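PDB 2ZB9: putative transcriptional regulator from Streptomyces coelicolor, which probably binds DNA through an N-terminal helix-turn-helix as a TetR-family transcription factor, with a helical C-terminal domain that pairs two subunits. Local coordinates for residues D94-L99 / A192-L197; E146-A151 / V165-L170; A26-A31 / E47-V52. All coordinates share one frame; numbering follows the deposited sequence.

Interaction 1 (D94-L99 / A192-L197); sequences DLLAQL and ALVTNL
L95 is the first residue of 94-99 to meet V194, though loosely: its CB lies 4.5 Å from V194 CG1. One residue on, L96 makes the tighter touch. The bond from its CA does not point straight across, yet the branch swings over until L96 CD1 is 3.5 Å from V194 CG2 and also close to V194 CB. A turn later L99 comes down on the same methyl, with L99 CD2 at 4.2 Å from V194 CG2. V194 is thus the one residue of 192-197 that all three leucines meet, tightly through L96 and loosely through L95 and L99. Its rotation, with CG1 anti to the backbone N (chi1 -180°) and CG2 beside it, puts both methyls towards helix 91-108, CG2 making the closer touches. No hydrogen bond crosses, and the segment axes pass 10.1 Å apart at 152°, close to antiparallel. L193 packs on A173 and V174 of helix 163-179, and N196 ND2 bonds to Q169 OE1 of the second subunit. This is a helix-helix seam of the all-helical TetR C-terminal domain, tying helix 91-108 to one of the two final helices that face the partner subunit across the dimer interface.

Interaction 2 (E146-A151 / V165-L170); sequences ERLRHA and VLVDQL
L148 lays its branched end against L166, the two leucine side chains passing each other at a slant. This is a core contact of the TetR-type C-terminal domain, joining the long helix 126-153 to helix 163-179, which follows it after a loop. The closest touch is between L148 CD2 and L166 CB, 3.9 Å apart. L148 CG lies 4.0 Å from L166 CD1, so the overlap runs along both side chains and is more than a meeting of methyls. The torsions of L166 explain the reach: CG sits anti to the carbonyl carbon (chi1 -59°), and the chain then runs extended to CD1, which comes alongside the L148 branch point. All three touching residues are buried, and no hydrogen bond crosses between 146-151 and 165-170, so contact of apolar surface joins them here. The buried polar groups of 165-170 find their partners outside the two segments. D168 forms a salt bridge with R141 of its own chain and another with R177 of the second subunit, while Q169 is hydrogen-bonded to Q169 and L193 of that subunit. Segment 165-170 thus serves the domain core and the dimer interface together, and L166 itself also packs on V201 of the second subunit. In the core L148 makes a second, looser touch through the methyl it already rests on L166: L148 CD2 approaches V167 CG2 to 4.2 Å.

Interaction 3 (A26-A31 / E47-V52); sequences AEVLHA and ERVARV
V28 and V49 make the main apolar contact, methyl against methyl, between helix 20-39 and helix 46-53, the first helix of the predicted DNA-binding helix-turn-helix. The distance from V28 CG1 to V49 CG1 is 3.6 Å, and the two side chains cross at about a right angle. In both valines CG1 is anti to the backbone N (chi1 175° in V28, 171° in V49), which sends the same branch of each into the gap. The second apolar touch lies one turn along each helix, where A31 CB rests 4.2 Å from V52 CG1. A31 is buried and V52 exposed, so the seam runs from the domain interior out to its surface. The small A31 lets the backbones come near, with the CA atoms of A31 and V49 only 6.6 Å apart. L60 of helix 57-63, the recognition helix by analogy with other TetR proteins, packs on both V28 and V49, so both helices of the motif share this core with helix 20-39. Polar interactions are left to the flanks: R48 forms a salt bridge with E39 at the far end of helix 20-39, and E47 with K57. The carbonyl O of V49 is hydrogen-bonded to S53 OG.

In the fold
Interactions 1 and 2 belong to one C-terminal core, their centres 11 Å apart, with interaction 2 nested along the chain inside the loop closed by interaction 1. They meet directly: D94 OD2 and R147 NH2 form a 2.6 Å salt bridge, L95 CD1 packs 3.7 Å from L148 CD1, and L193 CD1 lies 3.7 Å from L170 O. Both also touch the second subunit, so core and dimer interface are continuous. Interaction 3 lies on the other side of the chain's centre, in the predicted DNA-binding part, about 34 Å from interaction 2 and 36 Å from interaction 1 between centres; its nearest atoms are about 19 Å from either.

Interaction 1 (D94-L99 / A192-L197)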
ATOM      1  N   ASP A  94      16.612  -8.117  14.245  1.00 28.20           N
ATOM      2  CA  ASP A  94      15.468  -7.397  14.802  1.00 28.00           C
ATOM      3  C   ASP A  94      14.417  -7.087  13.738  1.00 27.69           C
ATOM      4  O   ASP A  94      13.218  -7.255  13.968  1.00 26.47           O
ATOM      5  CB  ASP A  94      15.928  -6.100  15.476  1.00 28.41           C
ATOM      6  CG  ASP A  94      16.896  -6.345  16.622  1.00 29.82           C
ATOM      7  OD1 ASP A  94      16.944  -7.483  17.141  1.00 31.79           O
ATOM      8  OD2 ASP A  94      17.601  -5.394  17.017  1.00 30.27           O
ATOM      9  N   LEU A  95      14.874  -6.643  12.571  1.00 28.28           N
ATOM     10  CA  LEU A  95      13.976  -6.322  11.466  1.00 30.30           C
ATOM     11  C   LEU A  95      13.206  -7.578  11.028  1.00 29.43           C
ATOM     12  O   LEU A  95      11.998  -7.519  10.777  1.00 28.54           O
ATOM     13  CB  LEU A  95      14.788  -5.749  10.297  1.00 32.22           C
ATOM     14  CG  LEU A  95      14.407  -4.403   9.659  1.00 35.72           C
ATOM     15  CD1 LEU A  95      13.902  -3.406  10.695  1.00 33.85           C
ATOM     16  CD2 LEU A  95      15.636  -3.845   8.945  1.00 34.17           C
ATOM     17  N   LEU A  96      13.896  -8.714  10.947  1.00 29.19           N
ATOM     18  CA  LEU A  96      13.245  -9.967  10.554  1.00 29.08           C
ATOM     19  C   LEU A  96      12.213 -10.354  11.603  1.00 27.54           C
ATOM     20  O   LEU A  96      11.100 -10.759  11.276  1.00 31.33           O
ATOM     21  CB  LEU A  96      14.258 -11.114  10.421  1.00 29.89           C
ATOM     22  CG  LEU A  96      14.905 -11.560   9.100  1.00 32.72           C
ATOM     23  CD1 LEU A  96      14.173 -10.991   7.887  1.00 29.58           C
ATOM     24  CD2 LEU A  96      16.356 -11.140   9.099  1.00 33.14           C
ATOM     25  N   ALA A  97      12.579 -10.225  12.871  1.00 27.92           N
ATOM     26  CA  ALA A  97      11.659 -10.574  13.954  1.00 28.10           C
ATOM     27  C   ALA A  97      10.411  -9.699  13.946  1.00 26.08           C
ATOM     28  O   ALA A  97       9.306 -10.194  14.136  1.00 27.24           O
ATOM     29  CB  ALA A  97      12.363 -10.461  15.303  1.00 26.35           C
ATOM     30  N   GLN A  98      10.581  -8.401  13.717  1.00 25.37           N
ATOM     31  CA  GLN A  98       9.434  -7.491  13.707  1.00 24.90           C
ATOM     32  C   GLN A  98       8.559  -7.695  12.469  1.00 25.34           C
ATOM     33  O   GLN A  98       7.339  -7.717  12.576  1.00 27.06           O
ATOM     34  CB  GLN A  98       9.914  -6.036  13.790  1.00 23.74           C
ATOM     35  CG  GLN A  98       8.861  -5.015  14.229  1.00 23.62           C
ATOM     36  CD  GLN A  98       7.807  -4.745  13.175  1.00 24.69           C
ATOM     37  OE1 GLN A  98       8.049  -4.921  11.984  1.00 24.72           O
ATOM     38  NE2 GLN A  98       6.635  -4.289  13.609  1.00 24.95           N
ATOM     39  N   LEU A  99       9.175  -7.846  11.299  1.00 26.20           N
ATOM     40  CA  LEU A  99       8.409  -8.053  10.069  1.00 26.71           C
ATOM     41  C   LEU A  99       7.620  -9.365  10.134  1.00 27.88           C
ATOM     42  O   LEU A  99       6.531  -9.466   9.565  1.00 27.68           O
ATOM     43  CB  LEU A  99       9.319  -8.089   8.829  1.00 26.44           C
ATOM     44  CG  LEU A  99       9.586  -6.868   7.934  1.00 29.32           C
ATOM     45  CD1 LEU A  99       8.315  -6.030   7.789  1.00 27.73           C
ATOM     46  CD2 LEU A  99      10.704  -6.039   8.509  1.00 28.12           C
ATOM     47  N   ALA A 192      13.180 -11.954   2.060  1.00 25.41           N
ATOM     48  CA  ALA A 192      13.752 -11.328   0.868  1.00 27.23           C
ATOM     49  C   ALA A 192      13.714  -9.799   0.945  1.00 26.45           C
ATOM     50  O   ALA A 192      14.620  -9.122   0.456  1.00 27.12           O
ATOM     51  CB  ALA A 192      13.013 -11.810  -0.388  1.00 26.50           C
ATOM     52  N   LEU A 193      12.667  -9.256   1.555  1.00 26.33           N
ATOM     53  CA  LEU A 193      12.543  -7.806   1.684  1.00 27.61           C
ATOM     54  C   LEU A 193      13.738  -7.238   2.435  1.00 26.50           C
ATOM     55  O   LEU A 193      14.303  -6.225   2.038  1.00 26.42           O
ATOM     56  CB  LEU A 193      11.268  -7.430   2.441  1.00 27.33           C
ATOM     57  CG  LEU A 193       9.907  -7.681   1.789  1.00 30.40           C
ATOM     58  CD1 LEU A 193       8.813  -7.261   2.781  1.00 30.15           C
ATOM     59  CD2 LEU A 193       9.782  -6.887   0.491  1.00 30.33           C
ATOM     60  N   VAL A 194      14.119  -7.896   3.524  1.00 28.22           N
ATOM     61  CA  VAL A 194      15.242  -7.441   4.341  1.00 28.09           C
ATOM     62  C   VAL A 194      16.609  -7.690   3.698  1.00 29.16           C
ATOM     63  O   VAL A 194      17.463  -6.806   3.692  1.00 29.36           O
ATOM     64  CB  VAL A 194      15.209  -8.113   5.729  1.00 29.16           C
ATOM     65  CG1 VAL A 194      16.377  -7.633   6.579  1.00 28.04           C
ATOM     66  CG2 VAL A 194      13.887  -7.805   6.414  1.00 26.90           C
ATOM     67  N   THR A 195      16.823  -8.882   3.149  1.00 28.98           N
ATOM     68  CA  THR A 195      18.117  -9.173   2.539  1.00 31.77           C
ATOM     69  C   THR A 195      18.382  -8.296   1.314  1.00 29.65           C
ATOM     70  O   THR A 195      19.500  -7.830   1.118  1.00 28.98           O
ATOM     71  CB  THR A 195      18.253 -10.667   2.142  1.00 32.72           C
ATOM     72  OG1 THR A 195      17.380 -10.961   1.048  1.00 39.26           O
ATOM     73  CG2 THR A 195      17.894 -11.561   3.319  1.00 33.23           C
ATOM     74  N   ASN A 196      17.359  -8.071   0.491  1.00 28.95           N
ATOM     75  CA  ASN A 196      17.521  -7.232  -0.698  1.00 28.11           C
ATOM     76  C   ASN A 196      18.008  -5.848  -0.317  1.00 28.07           C
ATOM     77  O   ASN A 196      18.946  -5.313  -0.902  1.00 29.41           O
ATOM     78  CB  ASN A 196      16.199  -7.076  -1.450  1.00 26.79           C
ATOM     79  CG  ASN A 196      15.784  -8.331  -2.174  1.00 30.43           C
ATOM     80  OD1 ASN A 196      16.603  -9.210  -2.435  1.00 30.95           O
ATOM     81  ND2 ASN A 196      14.507  -8.411  -2.532  1.00 27.96           N
ATOM     82  N   LEU A 197      17.353  -5.278   0.683  1.00 29.83           N
ATOM     83  CA  LEU A 197      17.660  -3.944   1.160  1.00 31.23           C
ATOM     84  C   LEU A 197      19.014  -3.835   1.848  1.00 32.55           C
ATOM     85  O   LEU A 197      19.823  -2.971   1.510  1.00 34.37           O
ATOM     86  CB  LEU A 197      16.554  -3.509   2.111  1.00 31.62           C
ATOM     87  CG  LEU A 197      15.939  -2.130   1.915  1.00 34.61           C
ATOM     88  CD1 LEU A 197      15.872  -1.755   0.441  1.00 32.21           C
ATOM     89  CD2 LEU A 197      14.556  -2.155   2.544  1.00 32.75           C
TER

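Interaction 2 (E146-A151 / V165-L170)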
ATOM      1  N   GLU A 146      12.536   5.141  13.997  1.00 30.50           N
ATOM      2  CA  GLU A 146      13.355   5.252  15.195  1.00 31.81           C
ATOM      3  C   GLU A 146      14.314   4.070  15.320  1.00 29.07           C
ATOM      4  O   GLU A 146      15.500   4.244  15.601  1.00 27.36           O
ATOM      5  CB  GLU A 146      12.449   5.327  16.417  1.00 36.71           C
ATOM      6  CG  GLU A 146      13.122   5.744  17.696  1.00 45.15           C
ATOM      7  CD  GLU A 146      12.128   6.393  18.636  1.00 54.40           C
ATOM      8  OE1 GLU A 146      11.753   7.568  18.388  1.00 57.65           O
ATOM      9  OE2 GLU A 146      11.706   5.723  19.605  1.00 57.51           O
ATOM     10  N   ARG A 147      13.799   2.864  15.117  1.00 26.69           N
ATOM     11  CA  ARG A 147      14.641   1.678  15.196  1.00 27.37           C
ATOM     12  C   ARG A 147      15.720   1.769  14.116  1.00 27.96           C
ATOM     13  O   ARG A 147      16.891   1.490  14.368  1.00 28.08           O
ATOM     14  CB  ARG A 147      13.809   0.409  14.980  1.00 24.67           C
ATOM     15  CG  ARG A 147      14.647  -0.863  14.948  1.00 25.17           C
ATOM     16  CD  ARG A 147      15.373  -1.070  16.278  1.00 26.44           C
ATOM     17  NE  ARG A 147      16.308  -2.190  16.248  1.00 24.25           N
ATOM     18  CZ  ARG A 147      17.585  -2.097  15.884  1.00 26.07           C
ATOM     19  NH1 ARG A 147      18.093  -0.930  15.516  1.00 23.67           N
ATOM     20  NH2 ARG A 147      18.361  -3.173  15.900  1.00 24.11           N
ATOM     21  N   LEU A 148      15.311   2.171  12.916  1.00 28.54           N
ATOM     22  CA  LEU A 148      16.224   2.309  11.781  1.00 27.97           C
ATOM     23  C   LEU A 148      17.313   3.361  12.021  1.00 27.82           C
ATOM     24  O   LEU A 148      18.485   3.130  11.713  1.00 26.23           O
ATOM     25  CB  LEU A 148      15.422   2.646  10.517  1.00 27.77           C
ATOM     26  CG  LEU A 148      14.954   1.483   9.628  1.00 31.82           C
ATOM     27  CD1 LEU A 148      14.816   0.205  10.428  1.00 32.14           C
ATOM     28  CD2 LEU A 148      13.645   1.853   8.950  1.00 28.17           C
ATOM     29  N   ARG A 149      16.932   4.513  12.564  1.00 26.86           N
ATOM     30  CA  ARG A 149      17.915   5.552  12.848  1.00 31.08           C
ATOM     31  C   ARG A 149      18.908   5.064  13.899  1.00 29.79           C
ATOM     32  O   ARG A 149      20.092   5.415  13.857  1.00 30.93           O
ATOM     33  CB  ARG A 149      17.249   6.838  13.356  1.00 32.72           C
ATOM     34  CG  ARG A 149      16.594   7.693  12.281  1.00 38.93           C
ATOM     35  CD  ARG A 149      16.430   9.127  12.784  1.00 42.19           C
ATOM     36  NE  ARG A 149      15.612   9.194  13.994  1.00 46.90           N
ATOM     37  CZ  ARG A 149      14.281   9.139  13.999  1.00 47.69           C
ATOM     38  NH1 ARG A 149      13.617   9.024  12.857  1.00 46.27           N
ATOM     39  NH2 ARG A 149      13.614   9.194  15.147  1.00 48.24           N
ATOM     40  N   HIS A 150      18.432   4.263  14.847  1.00 28.79           N
ATOM     41  CA  HIS A 150      19.314   3.740  15.886  1.00 30.02           C
ATOM     42  C   HIS A 150      20.386   2.874  15.225  1.00 27.71           C
ATOM     43  O   HIS A 150      21.564   2.992  15.539  1.00 28.37           O
ATOM     44  CB  HIS A 150      18.524   2.925  16.917  1.00 31.20           C
ATOM     45  CG  HIS A 150      19.340   2.490  18.096  1.00 34.66           C
ATOM     46  ND1 HIS A 150      20.166   3.349  18.790  1.00 37.70           N
ATOM     47  CD2 HIS A 150      19.447   1.290  18.713  1.00 34.64           C
ATOM     48  CE1 HIS A 150      20.745   2.697  19.782  1.00 33.81           C
ATOM     49  NE2 HIS A 150      20.325   1.446  19.757  1.00 34.00           N
ATOM     50  N   ALA A 151      19.975   2.016  14.298  1.00 26.58           N
ATOM     51  CA  ALA A 151      20.922   1.166  13.586  1.00 27.07           C
ATOM     52  C   ALA A 151      21.901   2.050  12.818  1.00 27.38           C
ATOM     53  O   ALA A 151      23.094   1.762  12.762  1.00 29.63           O
ATOM     54  CB  ALA A 151      20.181   0.246  12.621  1.00 25.90           C
ATOM     55  N   VAL A 165      12.336   6.254   3.719  1.00 30.04           N
ATOM     56  CA  VAL A 165      12.197   5.533   2.458  1.00 27.15           C
ATOM     57  C   VAL A 165      12.194   4.037   2.759  1.00 27.37           C
ATOM     58  O   VAL A 165      11.414   3.283   2.186  1.00 29.31           O
ATOM     59  CB  VAL A 165      13.365   5.846   1.476  1.00 26.03           C
ATOM     60  CG1 VAL A 165      13.199   5.020   0.180  1.00 24.14           C
ATOM     61  CG2 VAL A 165      13.403   7.340   1.155  1.00 22.71           C
ATOM     62  N   LEU A 166      13.074   3.609   3.660  1.00 28.00           N
ATOM     63  CA  LEU A 166      13.162   2.192   4.020  1.00 28.64           C
ATOM     64  C   LEU A 166      11.818   1.684   4.523  1.00 28.07           C
ATOM     65  O   LEU A 166      11.396   0.580   4.193  1.00 26.64           O
ATOM     66  CB  LEU A 166      14.220   1.972   5.102  1.00 27.62           C
ATOM     67  CG  LEU A 166      15.654   2.391   4.774  1.00 31.81           C
ATOM     68  CD1 LEU A 166      16.551   2.078   5.969  1.00 32.21           C
ATOM     69  CD2 LEU A 166      16.150   1.642   3.531  1.00 32.25           C
ATOM     70  N   VAL A 167      11.150   2.497   5.333  1.00 27.00           N
ATOM     71  CA  VAL A 167       9.848   2.118   5.858  1.00 25.77           C
ATOM     72  C   VAL A 167       8.919   1.653   4.735  1.00 25.31           C
ATOM     73  O   VAL A 167       8.232   0.641   4.863  1.00 25.42           O
ATOM     74  CB  VAL A 167       9.186   3.299   6.605  1.00 25.07           C
ATOM     75  CG1 VAL A 167       7.772   2.918   7.020  1.00 26.03           C
ATOM     76  CG2 VAL A 167      10.019   3.680   7.828  1.00 22.62           C
ATOM     77  N   ASP A 168       8.898   2.391   3.630  1.00 25.18           N
ATOM     78  CA  ASP A 168       8.041   2.032   2.504  1.00 24.97           C
ATOM     79  C   ASP A 168       8.540   0.818   1.739  1.00 25.09           C
ATOM     80  O   ASP A 168       7.761   0.142   1.071  1.00 26.39           O
ATOM     81  CB  ASP A 168       7.915   3.217   1.550  1.00 28.11           C
ATOM     82  CG  ASP A 168       7.181   4.381   2.178  1.00 33.45           C
ATOM     83  OD1 ASP A 168       5.958   4.243   2.429  1.00 30.97           O
ATOM     84  OD2 ASP A 168       7.828   5.419   2.432  1.00 33.58           O
ATOM     85  N   GLN A 169       9.836   0.541   1.828  1.00 24.42           N
ATOM     86  CA  GLN A 169      10.387  -0.608   1.122  1.00 27.25           C
ATOM     87  C   GLN A 169      10.320  -1.895   1.927  1.00 27.03           C
ATOM     88  O   GLN A 169      10.694  -2.963   1.440  1.00 26.94           O
ATOM     89  CB  GLN A 169      11.819  -0.310   0.671  1.00 27.11           C
ATOM     90  CG  GLN A 169      11.856   0.746  -0.430  1.00 24.34           C
ATOM     91  CD  GLN A 169      13.247   0.984  -0.970  1.00 24.33           C
ATOM     92  OE1 GLN A 169      14.099   1.540  -0.289  1.00 23.96           O
ATOM     93  NE2 GLN A 169      13.483   0.557  -2.201  1.00 22.74           N
ATOM     94  N   LEU A 170       9.841  -1.789   3.163  1.00 25.35           N
ATOM     95  CA  LEU A 170       9.667  -2.957   4.018  1.00 26.59           C
ATOM     96  C   LEU A 170       8.171  -3.142   4.255  1.00 24.30           C
ATOM     97  O   LEU A 170       7.513  -3.896   3.552  1.00 24.49           O
ATOM     98  CB  LEU A 170      10.369  -2.783   5.370  1.00 29.84           C
ATOM     99  CG  LEU A 170      11.866  -3.051   5.530  1.00 34.77           C
ATOM    100  CD1 LEU A 170      12.293  -4.198   4.624  1.00 34.60           C
ATOM    101  CD2 LEU A 170      12.642  -1.808   5.214  1.00 35.90           C
TER

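Interaction 3 (A26-A31 / E47-V52)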
ATOM      1  N   ALA A  26      -7.468   3.517  29.286  1.00 37.81           N
ATOM      2  CA  ALA A  26      -6.804   2.247  28.976  1.00 38.58           C
ATOM      3  C   ALA A  26      -7.785   1.079  28.999  1.00 38.56           C
ATOM      4  O   ALA A  26      -7.759   0.226  28.112  1.00 39.66           O
ATOM      5  CB  ALA A  26      -5.665   1.989  29.961  1.00 36.99           C
ATOM      6  N   GLU A  27      -8.643   1.040  30.016  1.00 36.89           N
ATOM      7  CA  GLU A  27      -9.637  -0.024  30.127  1.00 36.79           C
ATOM      8  C   GLU A  27     -10.568  -0.017  28.924  1.00 36.17           C
ATOM      9  O   GLU A  27     -10.902  -1.070  28.372  1.00 36.47           O
ATOM     10  CB  GLU A  27     -10.469   0.144  31.403  1.00 38.46           C
ATOM     11  CG  GLU A  27      -9.846  -0.451  32.653  1.00 39.65           C
ATOM     12  CD  GLU A  27     -10.614  -0.097  33.916  1.00 40.25           C
ATOM     13  OE1 GLU A  27     -11.862  -0.206  33.919  1.00 37.89           O
ATOM     14  OE2 GLU A  27      -9.963   0.284  34.914  1.00 44.34           O
ATOM     15  N   VAL A  28     -11.002   1.175  28.526  1.00 34.80           N
ATOM     16  CA  VAL A  28     -11.893   1.309  27.380  1.00 33.43           C
ATOM     17  C   VAL A  28     -11.168   0.837  26.124  1.00 32.14           C
ATOM     18  O   VAL A  28     -11.699   0.040  25.353  1.00 32.79           O
ATOM     19  CB  VAL A  28     -12.342   2.775  27.193  1.00 32.98           C
ATOM     20  CG1 VAL A  28     -13.170   2.913  25.920  1.00 32.85           C
ATOM     21  CG2 VAL A  28     -13.145   3.224  28.398  1.00 32.48           C
ATOM     22  N   LEU A  29      -9.950   1.330  25.932  1.00 32.52           N
ATOM     23  CA  LEU A  29      -9.140   0.961  24.774  1.00 33.99           C
ATOM     24  C   LEU A  29      -8.935  -0.559  24.750  1.00 34.33           C
ATOM     25  O   LEU A  29      -8.929  -1.187  23.689  1.00 33.26           O
ATOM     26  CB  LEU A  29      -7.802   1.699  24.843  1.00 36.88           C
ATOM     27  CG  LEU A  29      -7.347   2.555  23.654  1.00 38.69           C
ATOM     28  CD1 LEU A  29      -8.523   3.180  22.936  1.00 36.19           C
ATOM     29  CD2 LEU A  29      -6.391   3.617  24.161  1.00 38.07           C
ATOM     30  N   HIS A  30      -8.784  -1.156  25.926  1.00 36.28           N
ATOM     31  CA  HIS A  30      -8.616  -2.603  26.004  1.00 36.90           C
ATOM     32  C   HIS A  30      -9.905  -3.275  25.534  1.00 36.06           C
ATOM     33  O   HIS A  30      -9.871  -4.260  24.795  1.00 34.16           O
ATOM     34  CB  HIS A  30      -8.320  -3.044  27.438  1.00 39.70           C
ATOM     35  CG  HIS A  30      -8.207  -4.529  27.590  1.00 41.44           C
ATOM     36  ND1 HIS A  30      -7.082  -5.232  27.219  1.00 43.16           N
ATOM     37  CD2 HIS A  30      -9.101  -5.451  28.020  1.00 42.42           C
ATOM     38  CE1 HIS A  30      -7.286  -6.523  27.413  1.00 41.87           C
ATOM     39  NE2 HIS A  30      -8.504  -6.683  27.898  1.00 43.09           N
ATOM     40  N   ALA A  31     -11.046  -2.741  25.965  1.00 33.31           N
ATOM     41  CA  ALA A  31     -12.328  -3.308  25.564  1.00 32.35           C
ATOM     42  C   ALA A  31     -12.503  -3.166  24.056  1.00 30.94           C
ATOM     43  O   ALA A  31     -13.004  -4.076  23.400  1.00 30.81           O
ATOM     44  CB  ALA A  31     -13.475  -2.611  26.292  1.00 31.93           C
ATOM     45  N   GLU A  47     -22.088   2.306  21.894  1.00 37.88           N
ATOM     46  CA  GLU A  47     -23.040   1.720  22.839  1.00 39.36           C
ATOM     47  C   GLU A  47     -22.526   0.389  23.376  1.00 38.59           C
ATOM     48  O   GLU A  47     -22.720   0.057  24.546  1.00 38.89           O
ATOM     49  CB  GLU A  47     -24.393   1.494  22.155  1.00 43.30           C
ATOM     50  CG  GLU A  47     -25.514   2.416  22.621  1.00 50.73           C
ATOM     51  CD  GLU A  47     -26.013   3.353  21.530  1.00 55.83           C
ATOM     52  OE1 GLU A  47     -27.051   4.023  21.743  1.00 58.87           O
ATOM     53  OE2 GLU A  47     -25.367   3.427  20.461  1.00 57.13           O
ATOM     54  N   ARG A  48     -21.872  -0.369  22.508  1.00 36.53           N
ATOM     55  CA  ARG A  48     -21.325  -1.669  22.868  1.00 36.43           C
ATOM     56  C   ARG A  48     -20.115  -1.495  23.792  1.00 34.36           C
ATOM     57  O   ARG A  48     -19.973  -2.196  24.798  1.00 32.92           O
ATOM     58  CB  ARG A  48     -20.928  -2.410  21.587  1.00 38.82           C
ATOM     59  CG  ARG A  48     -20.405  -3.818  21.775  1.00 42.63           C
ATOM     60  CD  ARG A  48     -21.511  -4.839  21.954  1.00 40.87           C
ATOM     61  NE  ARG A  48     -20.946  -6.177  22.102  1.00 39.01           N
ATOM     62  CZ  ARG A  48     -20.594  -6.967  21.093  1.00 40.13           C
ATOM     63  NH1 ARG A  48     -20.756  -6.569  19.838  1.00 37.06           N
ATOM     64  NH2 ARG A  48     -20.057  -8.156  21.345  1.00 39.75           N
ATOM     65  N   VAL A  49     -19.239  -0.557  23.447  1.00 32.79           N
ATOM     66  CA  VAL A  49     -18.054  -0.289  24.257  1.00 31.09           C
ATOM     67  C   VAL A  49     -18.453   0.252  25.631  1.00 32.93           C
ATOM     68  O   VAL A  49     -17.881  -0.131  26.655  1.00 34.19           O
ATOM     69  CB  VAL A  49     -17.129   0.744  23.566  1.00 29.57           C
ATOM     70  CG1 VAL A  49     -16.011   1.171  24.520  1.00 25.18           C
ATOM     71  CG2 VAL A  49     -16.545   0.144  22.288  1.00 26.80           C
ATOM     72  N   ALA A  50     -19.435   1.146  25.651  1.00 32.90           N
ATOM     73  CA  ALA A  50     -19.889   1.724  26.907  1.00 33.03           C
ATOM     74  C   ALA A  50     -20.458   0.645  27.825  1.00 33.85           C
ATOM     75  O   ALA A  50     -20.197   0.650  29.025  1.00 34.14           O
ATOM     76  CB  ALA A  50     -20.939   2.790  26.641  1.00 32.32           C
ATOM     77  N   ARG A  51     -21.224  -0.284  27.260  1.00 34.63           N
ATOM     78  CA  ARG A  51     -21.824  -1.355  28.051  1.00 37.52           C
ATOM     79  C   ARG A  51     -20.770  -2.300  28.606  1.00 38.66           C
ATOM     80  O   ARG A  51     -20.799  -2.663  29.777  1.00 38.66           O
ATOM     81  CB  ARG A  51     -22.824  -2.155  27.205  1.00 39.39           C
ATOM     82  CG  ARG A  51     -23.539  -3.263  27.982  1.00 43.99           C
ATOM     83  CD  ARG A  51     -24.639  -3.932  27.163  1.00 45.29           C
ATOM     84  NE  ARG A  51     -24.113  -4.647  26.003  1.00 48.32           N
ATOM     85  CZ  ARG A  51     -23.402  -5.769  26.071  1.00 49.89           C
ATOM     86  NH1 ARG A  51     -23.126  -6.319  27.248  1.00 49.63           N
ATOM     87  NH2 ARG A  51     -22.958  -6.338  24.957  1.00 50.24           N
ATOM     88  N   VAL A  52     -19.835  -2.685  27.749  1.00 39.30           N
ATOM     89  CA  VAL A  52     -18.768  -3.606  28.112  1.00 39.48           C
ATOM     90  C   VAL A  52     -17.762  -3.044  29.113  1.00 38.94           C
ATOM     91  O   VAL A  52     -17.259  -3.772  29.973  1.00 38.36           O
ATOM     92  CB  VAL A  52     -17.999  -4.058  26.850  1.00 41.35           C
ATOM     93  CG1 VAL A  52     -16.855  -4.964  27.233  1.00 40.99           C
ATOM     94  CG2 VAL A  52     -18.948  -4.777  25.896  1.00 43.81           C
TER